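Local coordinates for protein nicking enzyme (Staphylococcus aureus, PDB 4HTE) that probably nicks plasmid DNA at the origin of transfer as a conjugative relaxase, of which this chain is the largely helical C-terminal region, at residues T26-M31 against E82-V87; G93-K98 against F114-I119; N167-K172 against D202-K207; L177-L182 against M195-K200. All blocks are in the same frame, centred on the assembly; numbering follows the deposited sequence.

Contact 1: residues T26-M31 against E82-V87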
loop_
_atom_site.group_PDB
_atom_site.type_symbol
_atom_site.label_atom_id
_atom_site.label_comp_id
_atom_site.label_asym_id
_atom_site.label_seq_id
_atom_site.Cartn_x
_atom_site.Cartn_y
_atom_site.Cartn_z
ATOM N N THR A 26 15.703 29.887 2.232
ATOM C CA THR A 26 14.688 30.762 1.661
ATOM C C THR A 26 13.917 30.030 0.569
ATOM O O THR A 26 12.717 30.239 0.402
ATOM C CB THR A 26 15.308 32.052 1.076
ATOM O OG1 THR A 26 16.226 32.623 2.016
ATOM C CG2 THR A 26 14.226 33.077 0.767
ATOM N N THR A 27 14.611 29.164 -0.163
ATOM C CA THR A 27 13.990 28.403 -1.242
ATOM C C THR A 27 12.815 27.575 -0.728
ATOM O O THR A 27 11.705 27.667 -1.257
ATOM C CB THR A 27 15.005 27.467 -1.926
ATOM O OG1 THR A 27 16.023 28.244 -2.569
ATOM C CG2 THR A 27 14.315 26.596 -2.965
ATOM N N LEU A 28 13.064 26.766 0.299
ATOM C CA LEU A 28 12.019 25.950 0.912
ATOM C C LEU A 28 10.808 26.795 1.286
ATOM O O LEU A 28 9.666 26.404 1.038
ATOM C CB LEU A 28 12.551 25.248 2.163
ATOM C CG LEU A 28 13.617 24.168 1.963
ATOM C CD1 LEU A 28 14.018 23.571 3.307
ATOM C CD2 LEU A 28 13.124 23.082 1.020
ATOM N N LYS A 29 11.059 27.951 1.890
ATOM C CA LYS A 29 9.983 28.845 2.293
ATOM C C LYS A 29 9.168 29.290 1.082
ATOM O O LYS A 29 7.952 29.100 1.043
ATOM C CB LYS A 29 10.546 30.064 3.027
ATOM N N ASN A 30 9.842 29.869 0.093
ATOM C CA ASN A 30 9.170 30.361 -1.106
ATOM C C ASN A 30 8.361 29.262 -1.774
ATOM O O ASN A 30 7.224 29.479 -2.193
ATOM C CB ASN A 30 10.183 30.904 -2.114
ATOM C CG ASN A 30 11.212 31.815 -1.480
ATOM O OD1 ASN A 30 12.404 31.712 -1.771
ATOM N ND2 ASN A 30 10.762 32.708 -0.605
HETATM N N MSE A 31 8.959 28.080 -1.870
HETATM C CA MSE A 31 8.342 26.954 -2.563
HETATM C C MSE A 31 7.038 26.519 -1.899
HETATM O O MSE A 31 5.992 26.493 -2.544
HETATM C CB MSE A 31 9.308 25.772 -2.625
HETATM C CG MSE A 31 9.557 25.254 -4.031
HETATM SE SE MSE A 31 10.086 26.661 -5.272
HETATM C CE MSE A 31 11.476 25.697 -6.225
ATOM N N GLU A 82 12.103 19.184 -7.611
ATOM C CA GLU A 82 13.513 18.882 -7.820
ATOM C C GLU A 82 14.395 19.898 -7.107
ATOM O O GLU A 82 15.233 19.531 -6.284
ATOM C CB GLU A 82 13.848 18.851 -9.313
ATOM C CG GLU A 82 15.319 18.571 -9.609
ATOM C CD GLU A 82 15.804 17.267 -9.002
ATOM O OE1 GLU A 82 15.019 16.294 -8.969
ATOM O OE2 GLU A 82 16.971 17.216 -8.555
ATOM N N SER A 83 14.202 21.174 -7.418
ATOM C CA SER A 83 14.996 22.232 -6.804
ATOM C C SER A 83 14.864 22.192 -5.283
ATOM O O SER A 83 15.724 22.700 -4.563
ATOM C CB SER A 83 14.582 23.600 -7.348
ATOM O OG SER A 83 13.207 23.844 -7.122
ATOM N N ILE A 84 13.780 21.591 -4.801
ATOM C CA ILE A 84 13.624 21.333 -3.375
ATOM C C ILE A 84 14.482 20.136 -2.981
ATOM O O ILE A 84 15.050 20.097 -1.890
ATOM C CB ILE A 84 12.155 21.047 -3.001
ATOM C CG1 ILE A 84 11.332 22.336 -3.049
ATOM C CG2 ILE A 84 12.069 20.416 -1.615
ATOM C CD1 ILE A 84 9.872 22.148 -2.673
ATOM N N ASN A 85 14.563 19.156 -3.875
ATOM C CA ASN A 85 15.361 17.961 -3.636
ATOM C C ASN A 85 16.855 18.280 -3.581
ATOM O O ASN A 85 17.580 17.745 -2.742
ATOM C CB ASN A 85 15.087 16.919 -4.725
ATOM C CG ASN A 85 15.616 15.544 -4.366
ATOM O OD1 ASN A 85 15.423 15.064 -3.249
ATOM N ND2 ASN A 85 16.289 14.902 -5.315
ATOM N N GLU A 86 17.308 19.149 -4.481
ATOM C CA GLU A 86 18.710 19.556 -4.530
ATOM C C GLU A 86 19.132 20.134 -3.186
ATOM O O GLU A 86 20.253 19.914 -2.726
ATOM C CB GLU A 86 18.928 20.596 -5.634
ATOM C CG GLU A 86 18.709 20.063 -7.045
ATOM C CD GLU A 86 18.743 21.156 -8.099
ATOM O OE1 GLU A 86 18.888 22.341 -7.729
ATOM O OE2 GLU A 86 18.626 20.828 -9.301
ATOM N N VAL A 87 18.220 20.873 -2.563
ATOM C CA VAL A 87 18.467 21.459 -1.255
ATOM C C VAL A 87 18.678 20.374 -0.208
ATOM O O VAL A 87 19.628 20.428 0.577
ATOM C CB VAL A 87 17.290 22.339 -0.810
ATOM C CG1 VAL A 87 17.461 22.760 0.640
ATOM C CG2 VAL A 87 17.166 23.554 -1.713
#
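Ile-84 of helix 64-99 lies between Leu-28 and Met-31 of helix 22-35, giving each of its two branches a separate partner. From CB the chain divides. The short branch, CG2, stands anti to the backbone N and meets Leu-28 CD2 at 3.9 Å, the two side chains passing at a slant. The long branch leaves beside the backbone N (chi1 -73°) and runs the other way, toward Met-31, a selenomethionine. Its CG1 lies 3.6 Å from Met-31 CG. At the tip, CD1 rests beside the same chain, 3.4 Å from Met-31 CG and 3.7 Å from Met-31 CB, the two chains lying alongside with their tips pointing opposite ways. Beyond CG, Met-31 bends round toward Ser-83, but the placing of its terminal methyl there is doubtful. The hydroxyl of Ser-83 is engaged within its own helix, bonding to the carbonyl O of Lys-80.

One turn on, Val-87 extends the apolar seam: its CG1 lies 4.3 Å from Leu-28 CG, while CG2 comes within 4.4 Å of Thr-27 CG2. Thr-27 thus offers its methyl to the interface and bonds through OG1 to Ser-23 O. Met-20, from the loop before helix 22-35, also touches both Leu-28 and Val-87. With local axes 10.0 Å apart at an angle of 151°, this is the packing of an antiparallel helix pair, here laying the short helix 22-35 against the long helix 64-99 of the middle helical domain.

Contact 2: residues G93-K98 against F114-I119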
loop_
_atom_site.group_PDB
_atom_site.type_symbol
_atom_site.label_atom_id
_atom_site.label_comp_id
_atom_site.label_asym_id
_atom_site.label_seq_id
_atom_site.Cartn_x
_atom_site.Cartn_y
_atom_site.Cartn_z
ATOM N N GLY A 93 24.173 15.225 2.672
ATOM C CA GLY A 93 25.581 14.946 2.456
ATOM C C GLY A 93 26.430 15.502 3.580
ATOM O O GLY A 93 27.231 14.785 4.178
ATOM N N ILE A 94 26.246 16.787 3.871
ATOM C CA ILE A 94 26.969 17.438 4.957
ATOM C C ILE A 94 26.685 16.712 6.263
ATOM O O ILE A 94 27.602 16.362 7.005
ATOM C CB ILE A 94 26.552 18.916 5.125
ATOM C CG1 ILE A 94 26.817 19.712 3.843
ATOM C CG2 ILE A 94 27.301 19.545 6.295
ATOM C CD1 ILE A 94 26.279 21.132 3.882
ATOM N N PHE A 95 25.404 16.488 6.533
ATOM C CA PHE A 95 24.973 15.853 7.770
ATOM C C PHE A 95 25.705 14.540 8.026
ATOM O O PHE A 95 26.112 14.257 9.153
ATOM C CB PHE A 95 23.466 15.598 7.736
ATOM C CG PHE A 95 22.952 14.857 8.935
ATOM C CD1 PHE A 95 23.001 13.474 8.984
ATOM C CD2 PHE A 95 22.421 15.544 10.013
ATOM C CE1 PHE A 95 22.531 12.789 10.086
ATOM C CE2 PHE A 95 21.949 14.864 11.118
ATOM C CZ PHE A 95 22.003 13.484 11.153
ATOM N N PHE A 96 25.872 13.741 6.978
ATOM C CA PHE A 96 26.492 12.427 7.115
ATOM C C PHE A 96 27.990 12.521 7.384
ATOM O O PHE A 96 28.497 11.895 8.313
ATOM C CB PHE A 96 26.227 11.574 5.874
ATOM C CG PHE A 96 25.032 10.675 6.007
ATOM C CD1 PHE A 96 23.751 11.163 5.804
ATOM C CD2 PHE A 96 25.190 9.341 6.344
ATOM C CE1 PHE A 96 22.652 10.335 5.932
ATOM C CE2 PHE A 96 24.093 8.509 6.472
ATOM C CZ PHE A 96 22.823 9.007 6.266
ATOM N N ASP A 97 28.697 13.299 6.573
ATOM C CA ASP A 97 30.128 13.492 6.776
ATOM C C ASP A 97 30.394 13.926 8.213
ATOM O O ASP A 97 31.357 13.485 8.840
ATOM C CB ASP A 97 30.676 14.542 5.807
ATOM C CG ASP A 97 30.400 14.199 4.356
ATOM O OD1 ASP A 97 30.214 13.002 4.050
ATOM O OD2 ASP A 97 30.373 15.127 3.518
ATOM N N LYS A 98 29.524 14.787 8.732
ATOM C CA LYS A 98 29.702 15.367 10.058
ATOM C C LYS A 98 29.364 14.385 11.178
ATOM O O LYS A 98 30.053 14.338 12.198
ATOM C CB LYS A 98 28.829 16.617 10.201
ATOM C CG LYS A 98 29.099 17.699 9.165
ATOM C CD LYS A 98 29.742 18.929 9.789
ATOM C CE LYS A 98 29.626 20.138 8.874
ATOM N NZ LYS A 98 29.961 21.412 9.568
ATOM N N PHE A 114 15.998 11.251 3.634
ATOM C CA PHE A 114 14.947 10.839 4.556
ATOM C C PHE A 114 15.483 10.770 5.980
ATOM O O PHE A 114 14.891 11.325 6.905
ATOM C CB PHE A 114 14.375 9.480 4.148
ATOM C CG PHE A 114 13.181 9.056 4.959
ATOM C CD1 PHE A 114 11.921 9.565 4.682
ATOM C CD2 PHE A 114 13.313 8.143 5.993
ATOM C CE1 PHE A 114 10.820 9.178 5.423
ATOM C CE2 PHE A 114 12.213 7.751 6.738
ATOM C CZ PHE A 114 10.966 8.269 6.450
ATOM N N ILE A 115 16.613 10.090 6.149
ATOM C CA ILE A 115 17.217 9.924 7.463
ATOM C C ILE A 115 17.639 11.269 8.039
ATOM O O ILE A 115 17.346 11.581 9.191
ATOM C CB ILE A 115 18.443 8.997 7.400
ATOM C CG1 ILE A 115 18.026 7.615 6.890
ATOM C CG2 ILE A 115 19.100 8.894 8.767
ATOM C CD1 ILE A 115 19.119 6.575 6.938
ATOM N N THR A 116 18.328 12.059 7.226
ATOM C CA THR A 116 18.790 13.377 7.636
ATOM C C THR A 116 17.640 14.203 8.197
ATOM O O THR A 116 17.745 14.779 9.276
ATOM C CB THR A 116 19.407 14.144 6.451
ATOM O OG1 THR A 116 20.641 13.525 6.069
ATOM C CG2 THR A 116 19.668 15.601 6.823
ATOM N N ARG A 117 16.540 14.246 7.454
ATOM C CA ARG A 117 15.402 15.084 7.807
ATOM C C ARG A 117 14.669 14.587 9.048
ATOM O O ARG A 117 14.121 15.379 9.813
ATOM C CB ARG A 117 14.436 15.150 6.629
ATOM C CG ARG A 117 15.011 15.858 5.417
ATOM C CD ARG A 117 15.158 17.347 5.671
ATOM N NE ARG A 117 13.864 17.976 5.907
ATOM C CZ ARG A 117 13.690 19.259 6.203
ATOM N NH1 ARG A 117 14.730 20.074 6.312
ATOM N NH2 ARG A 117 12.466 19.728 6.394
ATOM N N THR A 118 14.659 13.274 9.242
ATOM C CA THR A 118 13.954 12.685 10.371
ATOM C C THR A 118 14.712 12.941 11.669
ATOM O O THR A 118 14.109 13.228 12.701
ATOM C CB THR A 118 13.761 11.171 10.182
ATOM O OG1 THR A 118 14.128 10.803 8.848
ATOM C CG2 THR A 118 12.310 10.781 10.427
ATOM N N ILE A 119 16.037 12.843 11.610
ATOM C CA ILE A 119 16.873 13.062 12.787
ATOM C C ILE A 119 16.735 14.487 13.315
ATOM O O ILE A 119 16.779 14.713 14.525
ATOM C CB ILE A 119 18.358 12.809 12.481
ATOM C CG1 ILE A 119 18.597 11.337 12.139
ATOM C CG2 ILE A 119 19.216 13.216 13.669
ATOM C CD1 ILE A 119 18.818 10.444 13.344
#
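Phe-95 and Phe-96 project from helix 64-99 onto Thr-116 and its neighbours in helix 109-122, forming a steep helix-helix crossing inside the middle helical domain. The local axes run at 77° to each other and approach to 9.8 Å. Phe-95 comes first along the chain. Its ring is carried toward the second helix by a chi1 of 176°, which sets CG opposite the backbone N. Thr-116 CA sits over one face of this ring, and Thr-116 CG2 lies 3.9 Å from Phe-95 CB. Farther out, Phe-95 CZ reaches Ile-119 CG2 at 3.8 Å, the two side chains crossing at about a right angle.

Phe-96 follows and uses its ring edge instead. Ile-115 CD1 lies near the ring plane, 4.5 Å from Phe-96 CZ, in a looser apolar touch. All five touching residues are buried, and Ile-115 also touches Ile-135 of helix 130-152. The one polar side-chain atom among these five, Thr-116 OG1, is satisfied by a hydrogen bond to Lys-112 O in its own helix; it lies 3.8 Å from Phe-95 CD1 and, near the plane of the other ring, 3.8 Å from Phe-96 CE1.

Contact 3: residues N167-K172 against D202-K207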
loop_
_atom_site.group_PDB
_atom_site.type_symbol
_atom_site.label_atom_id
_atom_site.label_comp_id
_atom_site.label_asym_id
_atom_site.label_seq_id
_atom_site.Cartn_x
_atom_site.Cartn_y
_atom_site.Cartn_z
ATOM N N ASN A 167 -7.510 -5.719 -14.053
ATOM C CA ASN A 167 -8.533 -6.395 -14.834
ATOM C C ASN A 167 -9.577 -5.397 -15.305
ATOM O O ASN A 167 -10.104 -5.510 -16.410
ATOM C CB ASN A 167 -9.191 -7.507 -14.017
ATOM C CG ASN A 167 -8.253 -8.672 -13.763
ATOM O OD1 ASN A 167 -7.089 -8.644 -14.163
ATOM N ND2 ASN A 167 -8.754 -9.699 -13.087
ATOM N N PHE A 168 -9.870 -4.415 -14.460
ATOM C CA PHE A 168 -10.805 -3.361 -14.821
ATOM C C PHE A 168 -10.321 -2.645 -16.077
ATOM O O PHE A 168 -11.118 -2.295 -16.948
ATOM C CB PHE A 168 -10.961 -2.366 -13.668
ATOM C CG PHE A 168 -11.673 -1.097 -14.047
ATOM C CD1 PHE A 168 -13.046 -0.985 -13.907
ATOM C CD2 PHE A 168 -10.964 -0.012 -14.541
ATOM C CE1 PHE A 168 -13.699 0.185 -14.254
ATOM C CE2 PHE A 168 -11.613 1.159 -14.890
ATOM C CZ PHE A 168 -12.982 1.258 -14.745
ATOM N N PHE A 169 -9.011 -2.439 -16.171
ATOM C CA PHE A 169 -8.433 -1.735 -17.310
ATOM C C PHE A 169 -8.144 -2.676 -18.476
ATOM O O PHE A 169 -8.202 -2.271 -19.636
ATOM C CB PHE A 169 -7.166 -0.989 -16.893
ATOM C CG PHE A 169 -7.440 0.298 -16.174
ATOM C CD1 PHE A 169 -7.916 1.401 -16.864
ATOM C CD2 PHE A 169 -7.227 0.404 -14.811
ATOM C CE1 PHE A 169 -8.176 2.588 -16.207
ATOM C CE2 PHE A 169 -7.484 1.591 -14.147
ATOM C CZ PHE A 169 -7.958 2.684 -14.847
ATOM N N ALA A 170 -7.838 -3.930 -18.167
ATOM C CA ALA A 170 -7.651 -4.936 -19.204
ATOM C C ALA A 170 -8.942 -5.055 -20.002
ATOM O O ALA A 170 -8.924 -5.145 -21.230
ATOM C CB ALA A 170 -7.282 -6.273 -18.589
ATOM N N ASP A 171 -10.064 -5.049 -19.292
ATOM C CA ASP A 171 -11.371 -5.113 -19.925
ATOM C C ASP A 171 -11.625 -3.855 -20.744
ATOM O O ASP A 171 -12.106 -3.924 -21.874
ATOM C CB ASP A 171 -12.465 -5.280 -18.872
ATOM C CG ASP A 171 -13.847 -5.375 -19.482
ATOM O OD1 ASP A 171 -14.523 -4.330 -19.600
ATOM O OD2 ASP A 171 -14.255 -6.497 -19.851
ATOM N N LYS A 172 -11.304 -2.703 -20.165
ATOM C CA LYS A 172 -11.459 -1.431 -20.858
ATOM C C LYS A 172 -10.716 -1.465 -22.184
ATOM O O LYS A 172 -11.162 -0.876 -23.167
ATOM C CB LYS A 172 -10.919 -0.290 -19.998
ATOM C CG LYS A 172 -11.773 0.020 -18.786
ATOM C CD LYS A 172 -12.734 1.161 -19.062
ATOM C CE LYS A 172 -14.139 0.828 -18.600
ATOM N NZ LYS A 172 -15.063 1.972 -18.816
ATOM N N ASP A 202 -3.853 4.112 -25.301
ATOM C CA ASP A 202 -2.554 4.188 -24.642
ATOM C C ASP A 202 -2.708 4.365 -23.135
ATOM O O ASP A 202 -1.992 3.741 -22.351
ATOM C CB ASP A 202 -1.729 5.334 -25.224
ATOM C CG ASP A 202 -1.251 5.045 -26.631
ATOM O OD1 ASP A 202 -0.954 3.867 -26.926
ATOM O OD2 ASP A 202 -1.177 5.991 -27.443
ATOM N N TYR A 203 -3.644 5.216 -22.734
ATOM C CA TYR A 203 -3.925 5.430 -21.323
ATOM C C TYR A 203 -4.111 4.085 -20.627
ATOM O O TYR A 203 -3.385 3.759 -19.691
ATOM C CB TYR A 203 -5.171 6.303 -21.161
ATOM C CG TYR A 203 -5.496 6.666 -19.729
ATOM C CD1 TYR A 203 -4.663 7.503 -18.997
ATOM C CD2 TYR A 203 -6.644 6.184 -19.116
ATOM C CE1 TYR A 203 -4.959 7.840 -17.688
ATOM C CE2 TYR A 203 -6.949 6.516 -17.808
ATOM C CZ TYR A 203 -6.106 7.345 -17.098
ATOM O OH TYR A 203 -6.408 7.678 -15.798
ATOM N N TYR A 204 -5.071 3.300 -21.103
ATOM C CA TYR A 204 -5.337 1.982 -20.537
ATOM C C TYR A 204 -4.067 1.138 -20.532
ATOM O O TYR A 204 -3.713 0.530 -19.522
ATOM C CB TYR A 204 -6.434 1.267 -21.333
ATOM C CG TYR A 204 -7.753 2.010 -21.383
ATOM C CD1 TYR A 204 -8.174 2.797 -20.317
ATOM C CD2 TYR A 204 -8.578 1.928 -22.499
ATOM C CE1 TYR A 204 -9.376 3.478 -20.360
ATOM C CE2 TYR A 204 -9.784 2.607 -22.550
ATOM C CZ TYR A 204 -10.177 3.380 -21.478
ATOM O OH TYR A 204 -11.374 4.058 -21.522
ATOM N N THR A 205 -3.380 1.108 -21.668
ATOM C CA THR A 205 -2.182 0.297 -21.804
ATOM C C THR A 205 -1.188 0.647 -20.704
ATOM O O THR A 205 -0.580 -0.235 -20.099
ATOM C CB THR A 205 -1.519 0.511 -23.172
ATOM O OG1 THR A 205 -2.531 0.702 -24.168
ATOM C CG2 THR A 205 -0.670 -0.689 -23.540
ATOM N N ASN A 206 -1.037 1.940 -20.442
ATOM C CA ASN A 206 -0.107 2.406 -19.425
ATOM C C ASN A 206 -0.564 1.978 -18.036
ATOM O O ASN A 206 0.237 1.516 -17.225
ATOM C CB ASN A 206 0.032 3.927 -19.490
ATOM C CG ASN A 206 1.241 4.435 -18.731
ATOM O OD1 ASN A 206 1.118 4.960 -17.623
ATOM N ND2 ASN A 206 2.420 4.277 -19.321
ATOM N N LYS A 207 -1.859 2.124 -17.773
ATOM C CA LYS A 207 -2.426 1.732 -16.487
ATOM C C LYS A 207 -2.116 0.273 -16.178
ATOM O O LYS A 207 -1.953 -0.099 -15.017
ATOM C CB LYS A 207 -3.944 1.954 -16.465
ATOM C CG LYS A 207 -4.376 3.411 -16.585
ATOM C CD LYS A 207 -3.942 4.241 -15.387
ATOM C CE LYS A 207 -5.050 4.364 -14.360
ATOM N NZ LYS A 207 -4.653 5.257 -13.239
#
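Lys-207 and Tyr-203, both of which meet the ring of Phe-169, are joined one helical turn apart by the backbone hydrogen bond from Lys-207 N to Tyr-203 O (2.9 Å). They belong to an antiparallel helix pair, helix 198-227 running back along helix 159-179 with an angle of 150° between the local axes, which approach to 9.0 Å. Phe-169 is the central side chain. Lys-207 CB lies over the middle of one ring face, 3.9 Å from the centroid, in a CH-pi contact, and Phe-168 CD2 covers the opposite face, so the ring is sandwiched. The lysine chain then bends at chi2 and again at chi3 (-96°), bringing its aliphatic CE to 3.4 Å from Phe-169 CZ. Lys-207 CG also lies above the centre of the Tyr-203 ring, so the aliphatic chain touches both rings. At its end the ammonium makes a long, weak ion pair with Asp-53 of helix 41-58.

Tyr-204 approaches Phe-169 differently, at the ring edge: Tyr-204 CD1 is 3.7 Å from Phe-169 CD1, one side chain set crosswise to the other. Its own ring serves as a platform for Lys-172, whose end leads away from helix 198-227. Lys-172 CB stands 3.8 Å from the centroid of Tyr-204, only 3° off the ring normal.

Contact 4: residues L177-L182 against M195-K200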
loop_
_atom_site.group_PDB
_atom_site.type_symbol
_atom_site.label_atom_id
_atom_site.label_comp_id
_atom_site.label_asym_id
_atom_site.label_seq_id
_atom_site.Cartn_x
_atom_site.Cartn_y
_atom_site.Cartn_z
ATOM N N LEU A 177 -10.746 -1.851 -28.089
ATOM C CA LEU A 177 -10.078 -2.419 -29.255
ATOM C C LEU A 177 -11.084 -3.060 -30.205
ATOM O O LEU A 177 -11.006 -2.880 -31.420
ATOM C CB LEU A 177 -9.033 -3.450 -28.827
ATOM C CG LEU A 177 -7.800 -2.908 -28.098
ATOM C CD1 LEU A 177 -6.815 -4.030 -27.806
ATOM C CD2 LEU A 177 -7.131 -1.807 -28.896
ATOM N N GLU A 178 -12.028 -3.811 -29.650
ATOM C CA GLU A 178 -13.093 -4.399 -30.451
ATOM C C GLU A 178 -13.898 -3.302 -31.133
ATOM O O GLU A 178 -14.255 -3.420 -32.305
ATOM C CB GLU A 178 -14.014 -5.260 -29.585
ATOM C CG GLU A 178 -13.395 -6.574 -29.142
ATOM C CD GLU A 178 -14.364 -7.438 -28.359
ATOM O OE1 GLU A 178 -15.571 -7.115 -28.343
ATOM O OE2 GLU A 178 -13.920 -8.441 -27.759
ATOM N N LYS A 179 -14.177 -2.233 -30.397
ATOM C CA LYS A 179 -14.923 -1.103 -30.938
ATOM C C LYS A 179 -14.289 -0.569 -32.221
ATOM O O LYS A 179 -14.993 -0.160 -33.145
ATOM C CB LYS A 179 -15.012 0.018 -29.903
ATOM C CG LYS A 179 -15.534 1.330 -30.464
ATOM C CD LYS A 179 -15.582 2.416 -29.401
ATOM C CE LYS A 179 -15.849 3.783 -30.015
ATOM N NZ LYS A 179 -15.904 4.867 -28.991
ATOM N N ASN A 180 -12.961 -0.568 -32.274
ATOM C CA ASN A 180 -12.244 -0.056 -33.437
ATOM C C ASN A 180 -11.715 -1.172 -34.330
ATOM O O ASN A 180 -11.002 -0.914 -35.299
ATOM C CB ASN A 180 -11.087 0.836 -32.990
ATOM C CG ASN A 180 -11.559 2.091 -32.286
ATOM O OD1 ASN A 180 -11.638 3.164 -32.885
ATOM N ND2 ASN A 180 -11.881 1.963 -31.006
ATOM N N ASN A 181 -12.070 -2.411 -34.002
ATOM C CA ASN A 181 -11.621 -3.573 -34.761
ATOM C C ASN A 181 -10.098 -3.692 -34.782
ATOM O O ASN A 181 -9.520 -4.201 -35.744
ATOM C CB ASN A 181 -12.171 -3.525 -36.189
ATOM C CG ASN A 181 -13.687 -3.589 -36.233
ATOM O OD1 ASN A 181 -14.301 -4.443 -35.592
ATOM N ND2 ASN A 181 -14.300 -2.677 -36.981
ATOM N N LEU A 182 -9.454 -3.226 -33.715
ATOM C CA LEU A 182 -8.001 -3.289 -33.602
ATOM C C LEU A 182 -7.579 -4.450 -32.713
ATOM O O LEU A 182 -8.261 -4.787 -31.747
ATOM C CB LEU A 182 -7.447 -1.977 -33.041
ATOM C CG LEU A 182 -7.902 -0.703 -33.759
ATOM C CD1 LEU A 182 -7.199 0.514 -33.188
ATOM C CD2 LEU A 182 -7.666 -0.799 -35.259
HETATM N N MSE A 195 -6.450 7.948 -34.511
HETATM C CA MSE A 195 -7.850 7.764 -34.141
HETATM C C MSE A 195 -8.228 8.637 -32.953
HETATM O O MSE A 195 -7.362 9.202 -32.286
HETATM C CB MSE A 195 -8.113 6.300 -33.799
HETATM C CG MSE A 195 -8.906 5.559 -34.857
HETATM SE SE MSE A 195 -8.071 3.881 -35.390
HETATM C CE MSE A 195 -6.526 4.619 -36.330
ATOM N N GLU A 196 -9.525 8.744 -32.691
ATOM C CA GLU A 196 -10.008 9.522 -31.558
ATOM C C GLU A 196 -9.716 8.798 -30.253
ATOM O O GLU A 196 -9.471 9.428 -29.224
ATOM C CB GLU A 196 -11.510 9.770 -31.678
ATOM C CG GLU A 196 -11.916 10.541 -32.918
ATOM C CD GLU A 196 -13.374 10.951 -32.887
ATOM O OE1 GLU A 196 -14.090 10.531 -31.952
ATOM O OE2 GLU A 196 -13.807 11.690 -33.796
ATOM N N ASP A 197 -9.741 7.470 -30.302
ATOM C CA ASP A 197 -9.587 6.660 -29.100
ATOM C C ASP A 197 -8.130 6.356 -28.760
ATOM O O ASP A 197 -7.841 5.876 -27.666
ATOM C CB ASP A 197 -10.353 5.345 -29.251
ATOM C CG ASP A 197 -11.856 5.543 -29.272
ATOM O OD1 ASP A 197 -12.351 6.443 -28.562
ATOM O OD2 ASP A 197 -12.542 4.794 -29.998
ATOM N N SER A 198 -7.219 6.637 -29.687
ATOM C CA SER A 198 -5.800 6.348 -29.485
ATOM C C SER A 198 -5.332 6.693 -28.074
ATOM O O SER A 198 -4.822 5.838 -27.350
ATOM C CB SER A 198 -4.953 7.138 -30.478
ATOM O OG SER A 198 -5.720 7.579 -31.580
ATOM N N LEU A 199 -5.494 7.955 -27.697
ATOM C CA LEU A 199 -5.048 8.423 -26.392
ATOM C C LEU A 199 -5.626 7.564 -25.275
ATOM O O LEU A 199 -4.945 7.273 -24.291
ATOM C CB LEU A 199 -5.436 9.886 -26.190
ATOM C CG LEU A 199 -4.814 10.863 -27.191
ATOM C CD1 LEU A 199 -5.202 12.295 -26.858
ATOM C CD2 LEU A 199 -3.301 10.713 -27.224
ATOM N N LYS A 200 -6.883 7.160 -25.423
ATOM C CA LYS A 200 -7.509 6.285 -24.443
ATOM C C LYS A 200 -6.871 4.903 -24.490
ATOM O O LYS A 200 -6.618 4.290 -23.457
ATOM C CB LYS A 200 -9.013 6.184 -24.696
ATOM C CG LYS A 200 -9.753 7.495 -24.488
ATOM C CD LYS A 200 -11.164 7.455 -25.057
ATOM C CE LYS A 200 -12.217 7.419 -23.961
ATOM N NZ LYS A 200 -13.533 7.917 -24.451
#
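The CA atoms of Asn-180 and Asp-197 are the nearest pair across this contact, 8.4 Å apart, where helix 159-179 ends in a Schellman motif, with Asn-181 at positive phi and Leu-182 N bonded to Leu-177 O, and faces the chain entering helix 198-227. Asp-197 OD2 is the meeting point of the side chains. Asn-180 ND2 donates to it at 3.1 Å with an N-H...O angle of 159°. The acceptor lies in the amide plane, yet the carboxylate is turned almost perpendicular (88°) and is met on its anti side, somewhat out of plane. The same ND2 also bonds to Ile-176 O, which anchors the amide to the last turn of its helix.

Lys-179 comes in roughly perpendicular to the Asp-197 side chain. Its chain is extended, with CG anti to the backbone N (chi1 169°), and NZ forms a rather long salt bridge to Asp-197 OD2 at 3.5 Å. Beside this polar group, Leu-182 CD1 and the selenium SE of selenomethionine Met-195 meet tip to tip at 4.1 Å. Asp-197 is buried although the contact lies at the surface; an amide N-H and a nearby ammonium on the same carboxylate oxygen would be expected to favour its charged form.

The four contacts fall into two pairs. Contacts 1 and 2 share helix 64-99, with centres about 17 Å apart and nearest atoms about 5 Å apart; the long helix receives helix 22-35 first and helix 109-122 farther along. Contact 3 joins helix 159-179 to helix 198-227, and contact 4, its centre about 12 Å away, joins the end of the first helix and the chain just beyond it to the chain leading into the second. Between the pairs, centres are 36 to 51 Å apart, but helix 41-58 touches both Phe-114 of contact 2 and Tyr-203 of contact 3. All four lie away from the calcium-binding residues Asp-320 and Asp-328.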